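Local coordinates for protein acetyl-CoA acetyltransferase (Bacillus anthracis, PDB 3SS6) that probably catalyses the reversible, thiolase-type condensation of two acetyl-CoA molecules to acetoacetyl-CoA and free coenzyme A, at residues 181-186 with 334-339; 340-345 with 364-369. All blocks are in the same frame, centred on the assembly; numbering follows the deposited sequence.

Helix 174-194 comes first along the chain, and interaction 1 brings its residues 181-186 against the loop 334-339, closing a circuit of 147 intervening residues and joining the N-terminal and C-terminal thiolase domain regions. The chain then runs straight into 340-345, where interaction 2 begins; this second contact closes a short, mostly helical loop of 18 residues by meeting helix 352-370 at 364-369. The two follow in series, neither nested nor crossed, with centres about 11 Å apart. They also touch: Ser184 OG lies 3.0 Å from Ser344 N, a probable hydrogen bond. The linker between helices 322-332 and 345-348 is thus held by a different helix in each contact.

Interaction 1. Residues 181-186 with 334-339; sequences ALRSHT and LDREKV. With SO4 (sulfate ion), chain D.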
ATOM      1  N   ALA A 181     -21.441 -19.245 -26.147  1.00 15.88           N
ATOM      2  CA  ALA A 181     -20.012 -19.033 -25.894  1.00 16.35           C
ATOM      3  C   ALA A 181     -19.157 -19.656 -26.996  1.00 17.40           C
ATOM      4  O   ALA A 181     -18.215 -19.027 -27.497  1.00 17.10           O
ATOM      5  CB  ALA A 181     -19.614 -19.593 -24.535  1.00 16.33           C
ATOM      6  N   LEU A 182     -19.482 -20.891 -27.373  1.00 16.84           N
ATOM      7  CA  LEU A 182     -18.729 -21.573 -28.416  1.00 16.19           C
ATOM      8  C   LEU A 182     -18.878 -20.832 -29.739  1.00 18.54           C
ATOM      9  O   LEU A 182     -17.915 -20.685 -30.496  1.00 20.69           O
ATOM     10  CB  LEU A 182     -19.178 -23.030 -28.557  1.00 15.93           C
ATOM     11  CG  LEU A 182     -18.499 -23.825 -29.669  1.00 20.05           C
ATOM     12  CD1 LEU A 182     -16.977 -23.883 -29.467  1.00 20.12           C
ATOM     13  CD2 LEU A 182     -19.104 -25.224 -29.729  1.00 23.00           C
ATOM     14  N   ARG A 183     -20.093 -20.371 -30.008  1.00 16.33           N
ATOM     15  CA  ARG A 183     -20.377 -19.609 -31.213  1.00 17.93           C
ATOM     16  C   ARG A 183     -19.526 -18.347 -31.260  1.00 17.01           C
ATOM     17  O   ARG A 183     -18.978 -17.992 -32.309  1.00 16.15           O
ATOM     18  CB  ARG A 183     -21.855 -19.225 -31.240  1.00 17.31           C
ATOM     19  CG  ARG A 183     -22.266 -18.349 -32.401  1.00 17.73           C
ATOM     20  CD  ARG A 183     -23.737 -17.988 -32.284  1.00 18.09           C
ATOM     21  NE  ARG A 183     -24.224 -17.244 -33.446  1.00 20.76           N
ATOM     22  CZ  ARG A 183     -24.166 -15.923 -33.576  1.00 22.90           C
ATOM     23  NH1 ARG A 183     -23.624 -15.176 -32.618  1.00 23.12           N
ATOM     24  NH2 ARG A 183     -24.646 -15.350 -34.677  1.00 21.74           N
ATOM     25  N   SER A 184     -19.409 -17.682 -30.114  1.00 13.82           N
ATOM     26  CA  SER A 184     -18.684 -16.419 -30.038  1.00 13.98           C
ATOM     27  C   SER A 184     -17.221 -16.607 -30.434  1.00 16.17           C
ATOM     28  O   SER A 184     -16.683 -15.847 -31.245  1.00 16.98           O
ATOM     29  CB  SER A 184     -18.808 -15.817 -28.628  1.00 15.29           C
ATOM     30  OG  SER A 184     -18.510 -14.428 -28.636  1.00 17.15           O
ATOM     31  N   HIS A 185     -16.580 -17.637 -29.891  1.00 15.81           N
ATOM     32  CA  HIS A 185     -15.196 -17.919 -30.261  1.00 14.50           C
ATOM     33  C   HIS A 185     -15.096 -18.376 -31.707  1.00 17.92           C
ATOM     34  O   HIS A 185     -14.205 -17.951 -32.437  1.00 18.06           O
ATOM     35  CB  HIS A 185     -14.601 -18.996 -29.355  1.00 17.89           C
ATOM     36  CG  HIS A 185     -14.248 -18.501 -27.991  1.00 18.88           C
ATOM     37  ND1 HIS A 185     -12.989 -18.044 -27.672  1.00 15.70           N
ATOM     38  CD2 HIS A 185     -14.986 -18.395 -26.858  1.00 17.20           C
ATOM     39  CE1 HIS A 185     -12.966 -17.668 -26.405  1.00 17.16           C
ATOM     40  NE2 HIS A 185     -14.165 -17.874 -25.887  1.00 17.75           N
ATOM     41  N   THR A 186     -16.009 -19.255 -32.110  1.00 18.94           N
ATOM     42  CA  THR A 186     -15.934 -19.859 -33.438  1.00 18.29           C
ATOM     43  C   THR A 186     -16.065 -18.814 -34.547  1.00 18.76           C
ATOM     44  O   THR A 186     -15.278 -18.808 -35.514  1.00 18.44           O
ATOM     45  CB  THR A 186     -16.999 -20.954 -33.626  1.00 19.58           C
ATOM     46  OG1 THR A 186     -16.773 -22.013 -32.683  1.00 20.86           O
ATOM     47  CG2 THR A 186     -16.914 -21.541 -35.035  1.00 22.30           C
ATOM     48  N   LEU A 334     -35.054 -12.067 -31.018  1.00 23.17           N
ATOM     49  CA  LEU A 334     -34.128 -11.742 -32.098  1.00 21.99           C
ATOM     50  C   LEU A 334     -33.846 -12.939 -32.999  1.00 24.52           C
ATOM     51  O   LEU A 334     -33.904 -14.091 -32.560  1.00 25.54           O
ATOM     52  CB  LEU A 334     -32.795 -11.242 -31.536  1.00 22.78           C
ATOM     53  CG  LEU A 334     -32.824  -9.992 -30.664  1.00 22.72           C
ATOM     54  CD1 LEU A 334     -31.434  -9.713 -30.142  1.00 21.79           C
ATOM     55  CD2 LEU A 334     -33.366  -8.799 -31.443  1.00 23.36           C
ATOM     56  N   ASP A 335     -33.527 -12.647 -34.258  1.00 24.75           N
ATOM     57  CA  ASP A 335     -33.008 -13.644 -35.188  1.00 25.17           C
ATOM     58  C   ASP A 335     -31.499 -13.736 -35.022  1.00 20.44           C
ATOM     59  O   ASP A 335     -30.761 -12.874 -35.497  1.00 21.63           O
ATOM     60  CB  ASP A 335     -33.338 -13.244 -36.629  1.00 25.02           C
ATOM     61  CG  ASP A 335     -32.815 -14.243 -37.650  1.00 29.94           C
ATOM     62  OD1 ASP A 335     -32.074 -15.175 -37.265  1.00 26.48           O
ATOM     63  OD2 ASP A 335     -33.143 -14.093 -38.848  1.00 32.67           O
ATOM     64  N   ARG A 336     -31.027 -14.783 -34.351  1.00 20.49           N
ATOM     65  CA  ARG A 336     -29.604 -14.858 -34.015  1.00 21.62           C
ATOM     66  C   ARG A 336     -28.695 -14.793 -35.248  1.00 20.31           C
ATOM     67  O   ARG A 336     -27.549 -14.352 -35.155  1.00 21.06           O
ATOM     68  CB  ARG A 336     -29.308 -16.121 -33.200  1.00 22.81           C
ATOM     69  CG  ARG A 336     -27.882 -16.172 -32.660  1.00 20.87           C
ATOM     70  CD  ARG A 336     -27.610 -17.493 -31.936  1.00 25.71           C
ATOM     71  NE  ARG A 336     -28.406 -17.612 -30.718  1.00 22.38           N
ATOM     72  CZ  ARG A 336     -28.383 -18.665 -29.908  1.00 24.35           C
ATOM     73  NH1 ARG A 336     -27.599 -19.698 -30.187  1.00 25.52           N
ATOM     74  NH2 ARG A 336     -29.148 -18.689 -28.820  1.00 25.71           N
ATOM     75  N   GLU A 337     -29.209 -15.219 -36.404  1.00 22.53           N
ATOM     76  CA  GLU A 337     -28.418 -15.196 -37.634  1.00 22.42           C
ATOM     77  C   GLU A 337     -28.036 -13.788 -38.084  1.00 23.40           C
ATOM     78  O   GLU A 337     -27.145 -13.618 -38.923  1.00 21.86           O
ATOM     79  CB  GLU A 337     -29.143 -15.931 -38.764  1.00 24.58           C
ATOM     80  CG  GLU A 337     -29.260 -17.434 -38.523  1.00 30.89           C
ATOM     81  CD  GLU A 337     -29.879 -18.187 -39.699  1.00 44.51           C
ATOM     82  OE1 GLU A 337     -29.781 -19.434 -39.718  1.00 49.44           O
ATOM     83  OE2 GLU A 337     -30.469 -17.540 -40.594  1.00 45.90           O
ATOM     84  N   LYS A 338     -28.714 -12.787 -37.525  1.00 19.49           N
ATOM     85  CA  LYS A 338     -28.406 -11.390 -37.818  1.00 19.90           C
ATOM     86  C   LYS A 338     -27.618 -10.712 -36.708  1.00 20.10           C
ATOM     87  O   LYS A 338     -27.276  -9.539 -36.827  1.00 20.35           O
ATOM     88  CB  LYS A 338     -29.698 -10.596 -38.050  1.00 25.47           C
ATOM     89  CG  LYS A 338     -30.566 -11.195 -39.126  1.00 31.33           C
ATOM     90  CD  LYS A 338     -31.394 -10.153 -39.850  1.00 37.18           C
ATOM     91  CE  LYS A 338     -32.359  -9.459 -38.927  1.00 38.23           C
ATOM     92  NZ  LYS A 338     -33.419  -8.730 -39.708  1.00 39.08           N
ATOM     93  N   VAL A 339     -27.325 -11.442 -35.638  1.00 18.04           N
ATOM     94  CA  VAL A 339     -26.760 -10.816 -34.436  1.00 16.07           C
ATOM     95  C   VAL A 339     -25.341 -11.291 -34.135  1.00 15.98           C
ATOM     96  O   VAL A 339     -25.079 -12.481 -34.150  1.00 17.73           O
ATOM     97  CB  VAL A 339     -27.628 -11.151 -33.197  1.00 15.85           C
ATOM     98  CG1 VAL A 339     -27.063 -10.458 -31.958  1.00 16.70           C
ATOM     99  CG2 VAL A 339     -29.080 -10.740 -33.434  1.00 16.43           C
TER
HETATM  100  S   SO4 D 393     -26.392 -18.617 -35.927  1.00 96.51           S
HETATM  101  O1  SO4 D 393     -27.096 -19.334 -36.986  1.00 97.89           O
HETATM  102  O2  SO4 D 393     -25.714 -19.575 -35.056  1.00 95.96           O
HETATM  103  O3  SO4 D 393     -25.414 -17.712 -36.524  1.00 96.04           O
HETATM  104  O4  SO4 D 393     -27.353 -17.849 -35.143  1.00 97.06           O
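The guanidinium of Arg183 is shared between a backbone carbonyl of the opposing loop and a sulfate ion, probably from the crystallisation liquor, while a second arginine slides over its face. The side chain leaves helix 174-194 fully extended, CG anti to the backbone N (chi1 176°) and no bend as far as NE, which carries the charged end across to 334-339. There Arg183 NH2 gives its main bond to Val339 O at 2.9 Å, arriving almost in line with the C=O; NH1 adds a weak one. Arg183 NH2 also reaches SO4 O3 at 3.1 Å, and Arg183 NE makes weak bonds to O2 and O3, so the sulfate sits along the NE-NH2 edge. Arg336 runs past in the opposite direction and lays CG and CD over one face, displaced toward its rim, with Arg336 CD 3.7 Å from Arg183 NE. A bend at chi3 (-67°) turns its own guanidinium away, 67° from the plane of the other, toward salt bridges with Glu329 and Glu179. Those acids and the sulfate probably balance the charges of the two arginines. The loop itself is shaped by an Asx turn, Asp335 OD1 accepting from Glu337 N at 3.0 Å. Overall, a helix-borne arginine ties down a loop carbonyl, joining the N- and C-terminal parts of the thiolase fold.

Interaction 2. Residues 340-345 with 364-369; sequences NVNGSG and IHELKR
This is a small, buried polar contact within the C-terminal thiolase region, where the type I turn Asn340-Gly343 meets helix 352-370 beside the edge strand 314-317. Asn342 and Glu366 come at each other from opposite directions, their amide and carboxylate planes nearly perpendicular at 85°. Asn342 ND2 donates a weak hydrogen bond to Glu366 OE1 at 3.0 Å, and one water bridges the remaining two oxygens, donating to Asn342 OD1 at 2.7 Å and to Glu366 OE2 at 3.0 Å. Beside the polar link, Val341 CG2 packs against the Glu366 methylene CG at 3.7 Å, and Leu314 touches both residues. Glu366 has CG anti to the backbone N and bends at chi2 (65°), bringing the carboxylate to where Arg369, one turn on, grips it side-on: Arg369 NE to Glu366 OE1 at 2.9 Å, nearly straight, and Arg369 NH2 to Glu366 OE2 at 2.8 Å, both on the syn side but tilted out of the carboxylate plane. Arg370 adds a salt bridge to OE2, while Tyr196 makes a cation-pi contact with Arg369. With two arginines, an amide and a water around it, the buried carboxylate is probably kept ionised and fixed in rotation, and Asn342 is coupled to it directly through ND2 and through the water at OD1.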
ATOM      1  N   ASN A 340     -24.436 -10.358 -33.845  1.00 15.06           N
ATOM      2  CA  ASN A 340     -23.076 -10.725 -33.456  1.00 15.22           C
ATOM      3  C   ASN A 340     -22.468 -11.738 -34.431  1.00 16.86           C
ATOM      4  O   ASN A 340     -21.961 -12.794 -34.025  1.00 16.57           O
ATOM      5  CB  ASN A 340     -23.080 -11.279 -32.026  1.00 16.52           C
ATOM      6  CG  ASN A 340     -23.510 -10.238 -31.007  1.00 14.93           C
ATOM      7  OD1 ASN A 340     -23.429  -9.033 -31.266  1.00 15.51           O
ATOM      8  ND2 ASN A 340     -23.961 -10.691 -29.839  1.00 15.92           N
ATOM      9  N   VAL A 341     -22.504 -11.406 -35.717  1.00 15.92           N
ATOM     10  CA  VAL A 341     -22.247 -12.415 -36.743  1.00 18.14           C
ATOM     11  C   VAL A 341     -20.778 -12.816 -36.858  1.00 18.49           C
ATOM     12  O   VAL A 341     -20.466 -13.837 -37.481  1.00 19.81           O
ATOM     13  CB  VAL A 341     -22.794 -12.007 -38.130  1.00 17.00           C
ATOM     14  CG1 VAL A 341     -24.297 -11.782 -38.065  1.00 20.26           C
ATOM     15  CG2 VAL A 341     -22.074 -10.768 -38.657  1.00 17.90           C
ATOM     16  N   ASN A 342     -19.891 -12.018 -36.265  1.00 18.12           N
ATOM     17  CA  ASN A 342     -18.472 -12.372 -36.193  1.00 17.10           C
ATOM     18  C   ASN A 342     -18.025 -12.540 -34.747  1.00 16.38           C
ATOM     19  O   ASN A 342     -16.863 -12.318 -34.416  1.00 19.05           O
ATOM     20  CB  ASN A 342     -17.607 -11.326 -36.900  1.00 16.44           C
ATOM     21  CG  ASN A 342     -17.843 -11.295 -38.397  1.00 17.73           C
ATOM     22  OD1 ASN A 342     -17.955 -12.337 -39.034  1.00 20.76           O
ATOM     23  ND2 ASN A 342     -17.952 -10.097 -38.960  1.00 17.32           N
ATOM     24  N   GLY A 343     -18.967 -12.899 -33.883  1.00 16.97           N
ATOM     25  CA  GLY A 343     -18.677 -13.065 -32.469  1.00 18.33           C
ATOM     26  C   GLY A 343     -18.922 -11.817 -31.635  1.00 17.98           C
ATOM     27  O   GLY A 343     -19.274 -10.749 -32.143  1.00 17.03           O
ATOM     28  N   SER A 344     -18.744 -11.952 -30.330  1.00 14.68           N
ATOM     29  CA  SER A 344     -18.911 -10.794 -29.462  1.00 14.87           C
ATOM     30  C   SER A 344     -18.071 -10.945 -28.207  1.00 15.51           C
ATOM     31  O   SER A 344     -17.033 -11.606 -28.234  1.00 18.03           O
ATOM     32  CB  SER A 344     -20.396 -10.556 -29.150  1.00 18.34           C
ATOM     33  OG  SER A 344     -20.584  -9.359 -28.391  1.00 20.53           O
ATOM     34  N   GLY A 345     -18.516 -10.338 -27.108  1.00 14.43           N
ATOM     35  CA  GLY A 345     -17.697 -10.237 -25.910  1.00 16.08           C
ATOM     36  C   GLY A 345     -17.123 -11.522 -25.348  1.00 15.31           C
ATOM     37  O   GLY A 345     -16.034 -11.513 -24.773  1.00 16.24           O
ATOM     38  N   ILE A 364     -20.177  -1.272 -38.431  1.00 14.10           N
ATOM     39  CA  ILE A 364     -20.055  -0.462 -39.640  1.00 14.66           C
ATOM     40  C   ILE A 364     -19.346  -1.225 -40.748  1.00 16.83           C
ATOM     41  O   ILE A 364     -19.808  -1.263 -41.891  1.00 15.13           O
ATOM     42  CB  ILE A 364     -19.308   0.848 -39.360  1.00 13.34           C
ATOM     43  CG1 ILE A 364     -20.181   1.783 -38.521  1.00 14.15           C
ATOM     44  CG2 ILE A 364     -18.914   1.517 -40.668  1.00 16.66           C
ATOM     45  CD1 ILE A 364     -19.416   2.926 -37.867  1.00 17.12           C
ATOM     46  N   HIS A 365     -18.238  -1.867 -40.398  1.00 16.87           N
ATOM     47  CA  HIS A 365     -17.454  -2.585 -41.386  1.00 14.09           C
ATOM     48  C   HIS A 365     -18.149  -3.834 -41.903  1.00 15.14           C
ATOM     49  O   HIS A 365     -18.015  -4.164 -43.081  1.00 16.31           O
ATOM     50  CB  HIS A 365     -16.061  -2.901 -40.831  1.00 16.25           C
ATOM     51  CG  HIS A 365     -15.180  -1.695 -40.745  1.00 18.20           C
ATOM     52  ND1 HIS A 365     -14.482  -1.209 -41.829  1.00 26.48           N
ATOM     53  CD2 HIS A 365     -14.915  -0.853 -39.718  1.00 15.28           C
ATOM     54  CE1 HIS A 365     -13.810  -0.128 -41.468  1.00 25.66           C
ATOM     55  NE2 HIS A 365     -14.058   0.110 -40.193  1.00 16.94           N
ATOM     56  N   GLU A 366     -18.892  -4.521 -41.035  1.00 14.73           N
ATOM     57  CA  GLU A 366     -19.574  -5.744 -41.467  1.00 15.07           C
ATOM     58  C   GLU A 366     -20.797  -5.430 -42.334  1.00 17.66           C
ATOM     59  O   GLU A 366     -21.065  -6.132 -43.304  1.00 17.67           O
ATOM     60  CB  GLU A 366     -19.928  -6.639 -40.263  1.00 15.89           C
ATOM     61  CG  GLU A 366     -20.602  -7.992 -40.608  1.00 16.61           C
ATOM     62  CD  GLU A 366     -19.711  -8.967 -41.395  1.00 19.56           C
ATOM     63  OE1 GLU A 366     -18.503  -8.709 -41.570  1.00 18.33           O
ATOM     64  OE2 GLU A 366     -20.235 -10.011 -41.837  1.00 19.55           O
ATOM     65  N   LEU A 367     -21.542  -4.380 -41.997  1.00 16.55           N
ATOM     66  CA  LEU A 367     -22.613  -3.928 -42.885  1.00 18.21           C
ATOM     67  C   LEU A 367     -22.042  -3.677 -44.279  1.00 19.79           C
ATOM     68  O   LEU A 367     -22.588  -4.140 -45.283  1.00 19.72           O
ATOM     69  CB  LEU A 367     -23.266  -2.650 -42.355  1.00 16.26           C
ATOM     70  CG  LEU A 367     -24.224  -2.773 -41.164  1.00 16.17           C
ATOM     71  CD1 LEU A 367     -24.526  -1.391 -40.607  1.00 17.67           C
ATOM     72  CD2 LEU A 367     -25.523  -3.489 -41.575  1.00 17.58           C
ATOM     73  N   LYS A 368     -20.931  -2.953 -44.336  1.00 18.18           N
ATOM     74  CA  LYS A 368     -20.333  -2.623 -45.633  1.00 21.57           C
ATOM     75  C   LYS A 368     -19.854  -3.866 -46.382  1.00 21.35           C
ATOM     76  O   LYS A 368     -20.070  -3.994 -47.592  1.00 22.66           O
ATOM     77  CB  LYS A 368     -19.199  -1.611 -45.463  1.00 22.89           C
ATOM     78  CG  LYS A 368     -19.706  -0.206 -45.127  1.00 31.92           C
ATOM     79  CD  LYS A 368     -18.590   0.829 -45.191  1.00 40.23           C
ATOM     80  CE  LYS A 368     -17.962   0.891 -46.584  1.00 42.16           C
ATOM     81  NZ  LYS A 368     -18.929   1.383 -47.615  1.00 39.51           N
ATOM     82  N   ARG A 369     -19.218  -4.785 -45.664  1.00 18.61           N
ATOM     83  CA  ARG A 369     -18.736  -6.024 -46.269  1.00 17.67           C
ATOM     84  C   ARG A 369     -19.876  -6.832 -46.889  1.00 21.05           C
ATOM     85  O   ARG A 369     -19.733  -7.389 -47.987  1.00 21.17           O
ATOM     86  CB  ARG A 369     -17.974  -6.874 -45.237  1.00 19.60           C
ATOM     87  CG  ARG A 369     -17.224  -8.054 -45.862  1.00 22.75           C
ATOM     88  CD  ARG A 369     -16.681  -9.014 -44.801  1.00 22.86           C
ATOM     89  NE  ARG A 369     -17.745  -9.786 -44.169  1.00 20.11           N
ATOM     90  CZ  ARG A 369     -18.347 -10.841 -44.721  1.00 20.85           C
ATOM     91  NH1 ARG A 369     -17.998 -11.266 -45.931  1.00 23.83           N
ATOM     92  NH2 ARG A 369     -19.303 -11.477 -44.056  1.00 24.20           N
TER
HETATM   93  O   HOH W   1     -19.917 -12.814 -40.819  1.00 25.87           O